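Local coordinates for protein acyl-ACP thioesterase (Bacteroides thetaiotaomicron, PDB 2ESS) that probably hydrolyses the thioester of fatty acyl-acyl carrier proteins to release free fatty acids, and binds calcium, at residues 214-219 and 231-236. Numbering follows the deposited sequence.
Sequences DELSFF and EVKKNG
Ser217 and Phe219 pair with Lys233 and Glu231, respectively, as the hydrogen-bonded positions of an antiparallel hairpin in the C-terminal hot-dog domain, the segment axes 4.6 Å apart and 153° between directions. Within each pair N and O bond reciprocally, Lys233 N reaching Ser217 O at 2.8 Å. On the side of the sheet that carries Ser217 and Phe219, the extended Lys233 chain crosses the ring at about a right angle: CE lies over one face and NZ stands 4.4 Å from the Phe219 centroid, 22° off the normal, a cation-pi contact. On the side that carries Leu216 and Phe218, Val232 CG1, anti to its own backbone N (chi1 -172°), sits above the Phe218 ring, 4.3 Å from its centroid; helix 178-186 packs on this pair, His184 against Phe218 and Ile185 against Val232. Where strand 215-224 begins and strand 227-234 ends, Asn235 OD1 accepts from Glu215 N at 3.1 Å, and ND2 meets Asp214 OD1 at 3.2 Å from above the carboxylate plane. Asp214 OD2 also accepts from Tyr211 N, and a water links it to Lys234 NZ, itself bonded to Glu209 O. Replacing Asp214 by alanine would probably leave Asn235 ND2 and Tyr211 N without their carboxylate acceptors, OD1 and OD2. Side-chain bonds thus extend the ladder at the hairpin's open end.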
ATOM      1  N   ASP A 214       9.543 -18.617  -1.937  1.00 35.92           N
ATOM      2  CA  ASP A 214       9.343 -19.457  -0.762  1.00 35.23           C
ATOM      3  C   ASP A 214       7.845 -19.755  -0.557  1.00 34.22           C
ATOM      4  O   ASP A 214       7.009 -18.904  -0.819  1.00 33.31           O
ATOM      5  CB  ASP A 214       9.899 -18.777   0.494  1.00 36.98           C
ATOM      6  CG  ASP A 214      11.442 -18.770   0.568  1.00 37.70           C
ATOM      7  OD1 ASP A 214      12.133 -19.543  -0.156  1.00 41.21           O
ATOM      8  OD2 ASP A 214      11.958 -17.962   1.379  1.00 40.44           O
ATOM      9  N   GLU A 215       7.519 -20.968  -0.120  1.00 34.30           N
ATOM     10  CA  GLU A 215       6.157 -21.351   0.226  1.00 37.45           C
ATOM     11  C   GLU A 215       5.943 -21.040   1.695  1.00 36.45           C
ATOM     12  O   GLU A 215       6.583 -21.599   2.575  1.00 38.88           O
ATOM     13  CB  GLU A 215       5.929 -22.843  -0.025  1.00 38.36           C
ATOM     14  CG  GLU A 215       4.572 -23.387   0.474  1.00 43.97           C
ATOM     15  CD  GLU A 215       4.624 -24.901   0.831  1.00 50.49           C
ATOM     16  OE1 GLU A 215       5.292 -25.298   1.853  1.00 57.69           O
ATOM     17  OE2 GLU A 215       3.981 -25.688   0.082  1.00 61.62           O
ATOM     18  N   LEU A 216       5.040 -20.123   1.958  1.00 35.74           N
ATOM     19  CA  LEU A 216       4.676 -19.796   3.307  1.00 33.09           C
ATOM     20  C   LEU A 216       3.451 -20.615   3.692  1.00 34.10           C
ATOM     21  O   LEU A 216       2.466 -20.657   2.965  1.00 33.45           O
ATOM     22  CB  LEU A 216       4.384 -18.326   3.376  1.00 35.71           C
ATOM     23  CG  LEU A 216       5.560 -17.423   2.970  1.00 35.71           C
ATOM     24  CD1 LEU A 216       5.075 -16.022   2.982  1.00 36.29           C
ATOM     25  CD2 LEU A 216       6.760 -17.597   3.867  1.00 36.97           C
ATOM     26  N   SER A 217       3.530 -21.302   4.815  1.00 33.12           N
ATOM     27  CA  SER A 217       2.390 -22.016   5.392  1.00 33.40           C
ATOM     28  C   SER A 217       1.981 -21.314   6.711  1.00 34.11           C
ATOM     29  O   SER A 217       2.824 -20.754   7.433  1.00 33.08           O
ATOM     30  CB  SER A 217       2.702 -23.491   5.601  1.00 33.31           C
ATOM     31  OG  SER A 217       4.013 -23.669   6.067  1.00 43.35           O
ATOM     32  N   PHE A 218       0.678 -21.349   6.975  1.00 31.45           N
ATOM     33  CA  PHE A 218       0.068 -20.603   8.054  1.00 31.94           C
ATOM     34  C   PHE A 218      -0.596 -21.566   8.997  1.00 33.54           C
ATOM     35  O   PHE A 218      -1.375 -22.395   8.570  1.00 32.17           O
ATOM     36  CB  PHE A 218      -0.981 -19.632   7.515  1.00 32.56           C
ATOM     37  CG  PHE A 218      -0.406 -18.553   6.656  1.00 30.36           C
ATOM     38  CD1 PHE A 218       0.016 -18.818   5.376  1.00 31.41           C
ATOM     39  CD2 PHE A 218      -0.240 -17.284   7.143  1.00 35.81           C
ATOM     40  CE1 PHE A 218       0.584 -17.830   4.599  1.00 30.43           C
ATOM     41  CE2 PHE A 218       0.297 -16.318   6.368  1.00 34.12           C
ATOM     42  CZ  PHE A 218       0.716 -16.598   5.090  1.00 36.72           C
ATOM     43  N   PHE A 219      -0.275 -21.438  10.281  1.00 35.54           N
ATOM     44  CA  PHE A 219      -0.839 -22.287  11.327  1.00 35.37           C
ATOM     45  C   PHE A 219      -1.529 -21.379  12.312  1.00 36.85           C
ATOM     46  O   PHE A 219      -1.058 -20.267  12.581  1.00 36.86           O
ATOM     47  CB  PHE A 219       0.257 -23.047  12.043  1.00 35.50           C
ATOM     48  CG  PHE A 219       1.122 -23.818  11.132  1.00 34.28           C
ATOM     49  CD1 PHE A 219       2.075 -23.172  10.357  1.00 34.03           C
ATOM     50  CD2 PHE A 219       0.990 -25.192  11.030  1.00 32.87           C
ATOM     51  CE1 PHE A 219       2.878 -23.889   9.488  1.00 36.51           C
ATOM     52  CE2 PHE A 219       1.804 -25.911  10.179  1.00 34.85           C
ATOM     53  CZ  PHE A 219       2.740 -25.248   9.395  1.00 33.41           C
ATOM     54  N   GLU A 231       1.193 -18.706  13.386  1.00 33.88           N
ATOM     55  CA  GLU A 231       2.585 -18.922  13.070  1.00 36.02           C
ATOM     56  C   GLU A 231       2.681 -19.078  11.562  1.00 34.17           C
ATOM     57  O   GLU A 231       1.861 -19.758  10.973  1.00 33.60           O
ATOM     58  CB  GLU A 231       3.073 -20.181  13.795  1.00 36.84           C
ATOM     59  CG  GLU A 231       4.546 -20.404  13.799  1.00 37.40           C
ATOM     60  CD  GLU A 231       4.959 -21.509  14.801  1.00 44.22           C
ATOM     61  OE1 GLU A 231       4.734 -22.700  14.492  1.00 56.80           O
ATOM     62  OE2 GLU A 231       5.511 -21.175  15.886  1.00 51.05           O
ATOM     63  N   VAL A 232       3.639 -18.375  10.949  1.00 32.84           N
ATOM     64  CA  VAL A 232       3.963 -18.514   9.544  1.00 33.47           C
ATOM     65  C   VAL A 232       5.311 -19.241   9.437  1.00 33.06           C
ATOM     66  O   VAL A 232       6.280 -18.865  10.099  1.00 32.59           O
ATOM     67  CB  VAL A 232       4.051 -17.158   8.794  1.00 34.41           C
ATOM     68  CG1 VAL A 232       4.190 -17.390   7.279  1.00 35.83           C
ATOM     69  CG2 VAL A 232       2.818 -16.278   9.069  1.00 31.67           C
ATOM     70  N   LYS A 233       5.357 -20.291   8.627  1.00 32.17           N
ATOM     71  CA  LYS A 233       6.591 -21.040   8.376  1.00 34.75           C
ATOM     72  C   LYS A 233       6.956 -21.007   6.895  1.00 35.16           C
ATOM     73  O   LYS A 233       6.079 -20.969   6.023  1.00 34.23           O
ATOM     74  CB  LYS A 233       6.455 -22.501   8.788  1.00 33.83           C
ATOM     75  CG  LYS A 233       6.262 -22.727  10.240  1.00 38.55           C
ATOM     76  CD  LYS A 233       6.188 -24.207  10.538  1.00 41.60           C
ATOM     77  CE  LYS A 233       5.656 -24.449  11.927  1.00 49.12           C
ATOM     78  NZ  LYS A 233       5.600 -25.918  12.247  1.00 42.81           N
ATOM     79  N   LYS A 234       8.249 -21.037   6.603  1.00 32.64           N
ATOM     80  CA  LYS A 234       8.687 -21.163   5.221  1.00 33.98           C
ATOM     81  C   LYS A 234       9.209 -22.564   4.928  1.00 38.65           C
ATOM     82  O   LYS A 234       9.822 -23.232   5.779  1.00 39.15           O
ATOM     83  CB  LYS A 234       9.725 -20.093   4.844  1.00 33.16           C
ATOM     84  CG  LYS A 234      11.144 -20.316   5.343  1.00 36.77           C
ATOM     85  CD  LYS A 234      12.050 -19.138   4.954  1.00 37.87           C
ATOM     86  CE  LYS A 234      13.437 -19.290   5.586  1.00 45.51           C
ATOM     87  NZ  LYS A 234      14.388 -18.267   5.124  1.00 44.34           N
ATOM     88  N   ASN A 235       8.928 -22.989   3.706  1.00 39.56           N
ATOM     89  CA  ASN A 235       9.328 -24.263   3.179  1.00 44.65           C
ATOM     90  C   ASN A 235       9.153 -25.390   4.202  1.00 46.18           C
ATOM     91  O   ASN A 235      10.019 -26.228   4.405  1.00 45.34           O
ATOM     92  CB  ASN A 235      10.740 -24.125   2.585  1.00 47.85           C
ATOM     93  CG  ASN A 235      10.794 -23.033   1.456  1.00 51.85           C
ATOM     94  OD1 ASN A 235       9.852 -22.891   0.645  1.00 44.46           O
ATOM     95  ND2 ASN A 235      11.882 -22.268   1.423  1.00 52.28           N
ATOM     96  N   GLY A 236       7.993 -25.391   4.846  1.00 47.60           N
ATOM     97  CA  GLY A 236       7.612 -26.473   5.736  1.00 50.67           C
ATOM     98  C   GLY A 236       7.903 -26.243   7.205  1.00 54.15           C
ATOM     99  O   GLY A 236       6.998 -26.321   8.030  1.00 59.43           O
TER
HETATM  100  O   HOH W   1      14.241 -19.429   2.465  1.00 39.57           O
HETATM  101  O   HOH W   2       5.870 -23.587   4.208  1.00 36.16           O